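Alpha/beta hydrolase (Xanthomonas campestris pv. campestris, PDB 2QJW) is of unknown function but probably acts as a serine hydrolase of the alpha/beta-hydrolase superfamily. Local coordinates at residues L9-E14 / R57-R62. Residues are numbered along the deposited sequence; the frame is centred on the assembly and turned at random. Where two conformers were deposited one is given.
Sequences LAHGFE and RGRLQR
Arg59 reaches from helix 56-71 to the backbone just past strand 6-10 and takes hold of His11 O with both terminal nitrogens of its guanidinium. NH1 of Arg59 stands 3.0 Å from His11 O and lies nearly in line with the C=O bond (175°), though the N-H...O angle is bent to 146°, as expected where two nitrogens share one acceptor. NH2 of Arg59 donates to the same His11 O, also at 3.0 Å, but from above the carbonyl plane. The oxygen lies practically in the guanidinium plane, so two bonds to one acceptor fix how the group is turned. The chain, extended from CG to NE, spans from helix to loop and brings the guanidinium to His11 O. Arg59 NE forms a salt bridge with Asp45, whose other carboxylate oxygen takes the backbone N of Glu14, so Asp45 ties both segments from the side of helix 42-45.

This loop follows the first strand of the sequence in the central parallel sheet, where alpha/beta hydrolases commonly build the oxyanion hole. Arg59 also touches Leu83, which lies within the presumed nucleophile elbow, between Ser82 and Gly84.

The imidazole of His11 makes its own hydrogen bond, ND1 to Gly12 O at 2.7 Å, with the acceptor nearly in the ring plane. Its chi1 of 75°, placing CG between the backbone N and carbonyl carbon, folds the ring back toward that oxygen, while NE2 accepts the backbone N-H of Phe41.

Between the side chains, CE1 of His11 comes within 3.4 Å of Arg59 NH2, ring and guanidinium planes being 78° apart.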
# COMPACT_ATOMS: atom_id res chain seq x y z
N LEU A 9 -16.59 -8.32 9.47
CA LEU A 9 -15.88 -7.05 9.67
C LEU A 9 -15.97 -6.68 11.14
O LEU A 9 -17.08 -6.42 11.63
CB LEU A 9 -16.53 -5.97 8.83
CG LEU A 9 -16.79 -6.44 7.38
CD1 LEU A 9 -17.65 -5.42 6.71
CD2 LEU A 9 -15.46 -6.71 6.63
N ALA A 10 -14.85 -6.69 11.88
CA ALA A 10 -14.84 -6.50 13.34
C ALA A 10 -14.36 -5.13 13.77
O ALA A 10 -13.21 -4.76 13.53
CB ALA A 10 -13.94 -7.54 13.94
N HIS A 11 -15.26 -4.41 14.40
CA HIS A 11 -14.97 -3.07 14.90
C HIS A 11 -13.98 -3.03 16.04
O HIS A 11 -13.76 -4.01 16.73
CB HIS A 11 -16.29 -2.37 15.27
CG HIS A 11 -16.93 -2.83 16.56
ND1 HIS A 11 -16.43 -2.54 17.82
CD2 HIS A 11 -18.03 -3.59 16.76
CE1 HIS A 11 -17.22 -3.09 18.74
NE2 HIS A 11 -18.18 -3.75 18.12
N GLY A 12 -13.34 -1.86 16.22
CA GLY A 12 -12.36 -1.67 17.26
C GLY A 12 -12.97 -1.44 18.64
O GLY A 12 -14.20 -1.35 18.80
N PHE A 13 -12.08 -1.28 19.61
CA PHE A 13 -12.46 -1.10 20.99
C PHE A 13 -13.27 0.17 21.18
O PHE A 13 -12.93 1.24 20.67
CB PHE A 13 -11.21 -1.08 21.88
CG PHE A 13 -11.50 -0.89 23.34
CD1 PHE A 13 -12.09 -1.89 24.07
CD2 PHE A 13 -11.17 0.29 23.97
CE1 PHE A 13 -12.32 -1.73 25.43
CE2 PHE A 13 -11.41 0.46 25.33
CZ PHE A 13 -12.00 -0.55 26.05
N GLU A 14 -14.39 0.05 21.88
CA GLU A 14 -15.30 1.18 22.17
C GLU A 14 -15.86 1.82 20.91
O GLU A 14 -16.29 2.95 20.93
CB GLU A 14 -14.67 2.24 23.08
CG GLU A 14 -14.62 1.78 24.53
CD GLU A 14 -13.97 2.77 25.47
OE1 GLU A 14 -13.28 3.71 25.01
OE2 GLU A 14 -14.13 2.57 26.69
N ARG A 57 -11.13 -12.31 25.53
CA ARG A 57 -11.41 -13.72 25.32
C ARG A 57 -12.82 -13.89 24.76
O ARG A 57 -13.03 -14.68 23.85
CB ARG A 57 -11.28 -14.49 26.62
CG ARG A 57 -11.59 -15.96 26.46
N GLY A 58 -13.76 -13.12 25.30
CA GLY A 58 -15.17 -13.15 24.87
C GLY A 58 -15.32 -12.70 23.43
O GLY A 58 -16.08 -13.26 22.65
N ARG A 59 -14.54 -11.68 23.08
CA ARG A 59 -14.50 -11.19 21.70
C ARG A 59 -14.00 -12.24 20.78
O ARG A 59 -14.58 -12.50 19.73
CB ARG A 59 -13.59 -9.98 21.56
CG ARG A 59 -14.27 -8.71 21.39
CD ARG A 59 -13.22 -7.60 21.18
NE ARG A 59 -13.74 -6.31 20.89
CZ ARG A 59 -13.73 -5.69 19.71
NH1 ARG A 59 -13.29 -6.29 18.62
NH2 ARG A 59 -14.21 -4.48 19.66
N LEU A 60 -12.91 -12.90 21.16
CA LEU A 60 -12.36 -13.97 20.38
C LEU A 60 -13.37 -15.11 20.19
O LEU A 60 -13.51 -15.65 19.09
CB LEU A 60 -11.08 -14.57 21.02
CG LEU A 60 -9.88 -13.62 21.03
CD1 LEU A 60 -8.84 -13.97 22.15
CD2 LEU A 60 -9.23 -13.58 19.70
N GLN A 61 -14.02 -15.50 21.28
CA GLN A 61 -14.99 -16.62 21.20
C GLN A 61 -16.19 -16.24 20.36
O GLN A 61 -16.62 -17.07 19.55
CB GLN A 61 -15.44 -17.03 22.60
CG GLN A 61 -16.47 -18.17 22.60
CD GLN A 61 -15.89 -19.49 22.14
OE1 GLN A 61 -14.69 -19.74 22.30
NE2 GLN A 61 -16.74 -20.36 21.58
N ARG A 62 -16.67 -15.02 20.48
CA ARG A 62 -17.84 -14.62 19.71
C ARG A 62 -17.50 -14.62 18.21
O ARG A 62 -18.28 -15.13 17.37
CB ARG A 62 -18.34 -13.29 20.15
CG ARG A 62 -19.54 -12.78 19.38
CD ARG A 62 -20.13 -11.55 19.94
NE ARG A 62 -20.65 -11.78 21.29
CZ ARG A 62 -20.97 -10.79 22.11
NH1 ARG A 62 -20.91 -9.53 21.71
NH2 ARG A 62 -21.40 -11.05 23.34